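Local atomic coordinates of anaphase-promoting complex subunit CUT9 (Schizosaccharomyces pombe, PDB entry 2XPI), a protein that forms part of the anaphase-promoting complex, the E3 ubiquitin ligase that controls progression through mitosis and G1, and binds hcn1 through TPR repeats 8 and 10-13. Residues Leu459-Leu464 against Asn479-Val484. Sequence-based numbering, arbitrary orientation.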
ATOM      1  N   LEU A 459     -35.156  14.550 -34.411  1.00 54.27           N
ATOM      2  CA  LEU A 459     -34.426  14.134 -33.232  1.00 51.54           C
ATOM      3  C   LEU A 459     -33.372  15.182 -32.880  1.00 49.91           C
ATOM      4  O   LEU A 459     -33.246  15.581 -31.719  1.00 49.37           O
ATOM      5  CB  LEU A 459     -33.781  12.780 -33.480  1.00 52.05           C
ATOM      6  CG  LEU A 459     -33.559  11.932 -32.239  1.00 55.28           C
ATOM      7  CD1 LEU A 459     -34.876  11.747 -31.520  1.00 58.01           C
ATOM      8  CD2 LEU A 459     -32.943  10.590 -32.604  1.00 55.06           C
ATOM      9  N   ALA A 460     -32.632  15.630 -33.892  1.00 47.05           N
ATOM     10  CA  ALA A 460     -31.583  16.612 -33.702  1.00 44.82           C
ATOM     11  C   ALA A 460     -32.169  17.875 -33.095  1.00 45.33           C
ATOM     12  O   ALA A 460     -31.535  18.551 -32.298  1.00 47.11           O
ATOM     13  CB  ALA A 460     -30.897  16.925 -35.034  1.00 45.28           C
ATOM     14  N   ASN A 461     -33.392  18.194 -33.468  1.00 46.87           N
ATOM     15  CA  ASN A 461     -34.043  19.368 -32.932  1.00 48.59           C
ATOM     16  C   ASN A 461     -34.506  19.143 -31.491  1.00 47.61           C
ATOM     17  O   ASN A 461     -34.448  20.052 -30.674  1.00 49.02           O
ATOM     18  CB  ASN A 461     -35.226  19.769 -33.815  1.00 53.12           C
ATOM     19  CG  ASN A 461     -35.868  21.052 -33.362  1.00 55.98           C
ATOM     20  OD1 ASN A 461     -35.186  22.053 -33.155  1.00 56.38           O
ATOM     21  ND2 ASN A 461     -37.185  21.034 -33.196  1.00 58.01           N
ATOM     22  N   GLU A 462     -34.975  17.942 -31.181  1.00 46.66           N
ATOM     23  CA  GLU A 462     -35.318  17.613 -29.800  1.00 51.34           C
ATOM     24  C   GLU A 462     -34.127  17.896 -28.883  1.00 50.15           C
ATOM     25  O   GLU A 462     -34.228  18.668 -27.935  1.00 50.65           O
ATOM     26  CB  GLU A 462     -35.678  16.141 -29.681  1.00 55.95           C
ATOM     27  CG  GLU A 462     -36.961  15.755 -30.355  1.00 62.88           C
ATOM     28  CD  GLU A 462     -38.097  15.760 -29.386  1.00 69.90           C
ATOM     29  OE1 GLU A 462     -38.975  14.887 -29.488  1.00 72.43           O
ATOM     30  OE2 GLU A 462     -38.093  16.631 -28.496  1.00 73.54           O
ATOM     31  N   TYR A 463     -32.997  17.260 -29.175  1.00 46.27           N
ATOM     32  CA  TYR A 463     -31.799  17.465 -28.392  1.00 46.44           C
ATOM     33  C   TYR A 463     -31.353  18.940 -28.360  1.00 48.18           C
ATOM     34  O   TYR A 463     -30.923  19.443 -27.323  1.00 49.90           O
ATOM     35  CB  TYR A 463     -30.674  16.588 -28.928  1.00 46.34           C
ATOM     36  CG  TYR A 463     -30.782  15.110 -28.618  1.00 47.24           C
ATOM     37  CD1 TYR A 463     -30.661  14.629 -27.312  1.00 48.26           C
ATOM     38  CD2 TYR A 463     -30.952  14.189 -29.632  1.00 48.61           C
ATOM     39  CE1 TYR A 463     -30.723  13.266 -27.035  1.00 47.64           C
ATOM     40  CE2 TYR A 463     -31.025  12.834 -29.372  1.00 49.27           C
ATOM     41  CZ  TYR A 463     -30.902  12.376 -28.074  1.00 49.45           C
ATOM     42  OH  TYR A 463     -30.972  11.015 -27.848  1.00 51.01           O
ATOM     43  N   LEU A 464     -31.462  19.650 -29.479  1.00 46.59           N
ATOM     44  CA  LEU A 464     -31.020  21.042 -29.494  1.00 45.76           C
ATOM     45  C   LEU A 464     -31.902  21.982 -28.659  1.00 47.39           C
ATOM     46  O   LEU A 464     -31.386  22.842 -27.946  1.00 49.29           O
ATOM     47  CB  LEU A 464     -30.837  21.555 -30.927  1.00 45.02           C
ATOM     48  CG  LEU A 464     -29.651  20.940 -31.686  1.00 41.15           C
ATOM     49  CD1 LEU A 464     -29.651  21.392 -33.121  1.00 41.14           C
ATOM     50  CD2 LEU A 464     -28.332  21.264 -31.049  1.00 37.57           C
ATOM     51  N   ASN A 479     -25.407  28.231 -33.782  1.00 44.68           N
ATOM     52  CA  ASN A 479     -25.072  27.734 -35.100  1.00 45.30           C
ATOM     53  C   ASN A 479     -25.866  26.475 -35.438  1.00 45.60           C
ATOM     54  O   ASN A 479     -26.450  26.381 -36.495  1.00 46.06           O
ATOM     55  CB  ASN A 479     -23.572  27.478 -35.257  1.00 44.41           C
ATOM     56  CG  ASN A 479     -23.230  26.943 -36.634  1.00 45.81           C
ATOM     57  OD1 ASN A 479     -23.284  25.741 -36.874  1.00 48.24           O
ATOM     58  ND2 ASN A 479     -22.921  27.835 -37.553  1.00 45.50           N
ATOM     59  N   GLU A 480     -25.899  25.510 -34.528  1.00 46.69           N
ATOM     60  CA  GLU A 480     -26.604  24.260 -34.795  1.00 46.13           C
ATOM     61  C   GLU A 480     -28.120  24.448 -34.949  1.00 45.28           C
ATOM     62  O   GLU A 480     -28.747  23.814 -35.789  1.00 46.99           O
ATOM     63  CB  GLU A 480     -26.278  23.214 -33.727  1.00 46.81           C
ATOM     64  CG  GLU A 480     -24.795  22.969 -33.545  1.00 50.20           C
ATOM     65  CD  GLU A 480     -24.090  22.561 -34.836  1.00 55.68           C
ATOM     66  OE1 GLU A 480     -24.628  21.696 -35.557  1.00 57.39           O
ATOM     67  OE2 GLU A 480     -22.993  23.101 -35.134  1.00 56.99           O
ATOM     68  N   LEU A 481     -28.718  25.304 -34.138  1.00 43.92           N
ATOM     69  CA  LEU A 481     -30.129  25.614 -34.306  1.00 45.82           C
ATOM     70  C   LEU A 481     -30.373  26.268 -35.671  1.00 48.10           C
ATOM     71  O   LEU A 481     -31.449  26.127 -36.258  1.00 47.51           O
ATOM     72  CB  LEU A 481     -30.594  26.553 -33.202  1.00 46.05           C
ATOM     73  CG  LEU A 481     -30.911  25.896 -31.870  1.00 45.82           C
ATOM     74  CD1 LEU A 481     -30.923  26.944 -30.761  1.00 46.30           C
ATOM     75  CD2 LEU A 481     -32.240  25.156 -31.979  1.00 45.54           C
ATOM     76  N   GLY A 482     -29.358  26.976 -36.167  1.00 49.09           N
ATOM     77  CA  GLY A 482     -29.457  27.686 -37.428  1.00 51.20           C
ATOM     78  C   GLY A 482     -29.356  26.759 -38.621  1.00 51.23           C
ATOM     79  O   GLY A 482     -30.034  26.956 -39.619  1.00 53.32           O
ATOM     80  N   VAL A 483     -28.508  25.745 -38.516  1.00 48.97           N
ATOM     81  CA  VAL A 483     -28.392  24.734 -39.556  1.00 50.27           C
ATOM     82  C   VAL A 483     -29.679  23.910 -39.670  1.00 55.96           C
ATOM     83  O   VAL A 483     -29.963  23.304 -40.701  1.00 58.40           O
ATOM     84  CB  VAL A 483     -27.201  23.804 -39.291  1.00 44.82           C
ATOM     85  CG1 VAL A 483     -27.230  22.617 -40.240  1.00 43.94           C
ATOM     86  CG2 VAL A 483     -25.908  24.576 -39.452  1.00 43.62           C
ATOM     87  N   VAL A 484     -30.462  23.912 -38.603  1.00 57.05           N
ATOM     88  CA  VAL A 484     -31.695  23.152 -38.552  1.00 58.72           C
ATOM     89  C   VAL A 484     -32.807  23.974 -39.180  1.00 60.00           C
ATOM     90  O   VAL A 484     -33.576  23.468 -39.983  1.00 64.68           O
ATOM     91  CB  VAL A 484     -32.022  22.720 -37.082  1.00 58.56           C
ATOM     92  CG1 VAL A 484     -33.509  22.669 -36.813  1.00 58.10           C
ATOM     93  CG2 VAL A 484     -31.370  21.391 -36.776  1.00 57.73           C
TER
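L464 inserts its isobutyl group between E480, L481 and V484, and this apolar packing carries most of the contact. The methyl L464 CD1 lies 4.0 Å from V484 CG2, and L464 CD1 also comes within 3.7 Å of the backbone oxygen E480 O. The second methyl, L464 CD2, rests 3.9 Å from E480 CB. Lower on the same side chain, L464 CB receives the methyl L481 CD2 at 4.0 Å, which the reach of a leucine makes possible. Leucine suits position 464, a buried place, because its two methyls spread over several neighbours at once, whereas V484, branched at CB, offers two methyls close to its own backbone: CG2 to L464 and CG1 to N461.

The two helices belong to successive tetratricopeptide repeats: 457-470 is the second helix of TPR 11, and 475-487 the first of TPR 12. Segments 459-464 and 479-484 run roughly antiparallel, at 150°, their axes 10.5 Å apart at closest approach; this is the packing of one repeat against the next that extends a TPR superhelix. M449 and M452 of helix 442-454, the other helix of TPR 11, touch E480, so three helices meet around this residue.

Two polar residues join in. N461 stands at the partly exposed margin, where an amide can both meet a methyl and bond a neighbour: CG anti to the backbone N (chi1 -175°) brings N461 OD1 to 4.1 Å from V484 CG1, the side chains crossing at about a right angle, and the same oxygen takes a weak hydrogen bond from Q465 NE2. Buried E480 has a chain long enough for two roles: its aliphatic base packs against L464, while a bend at chi2 leads the carboxylate away from helix 457-470, and OE1 hydrogen-bonds a polar side chain of another protein's chain.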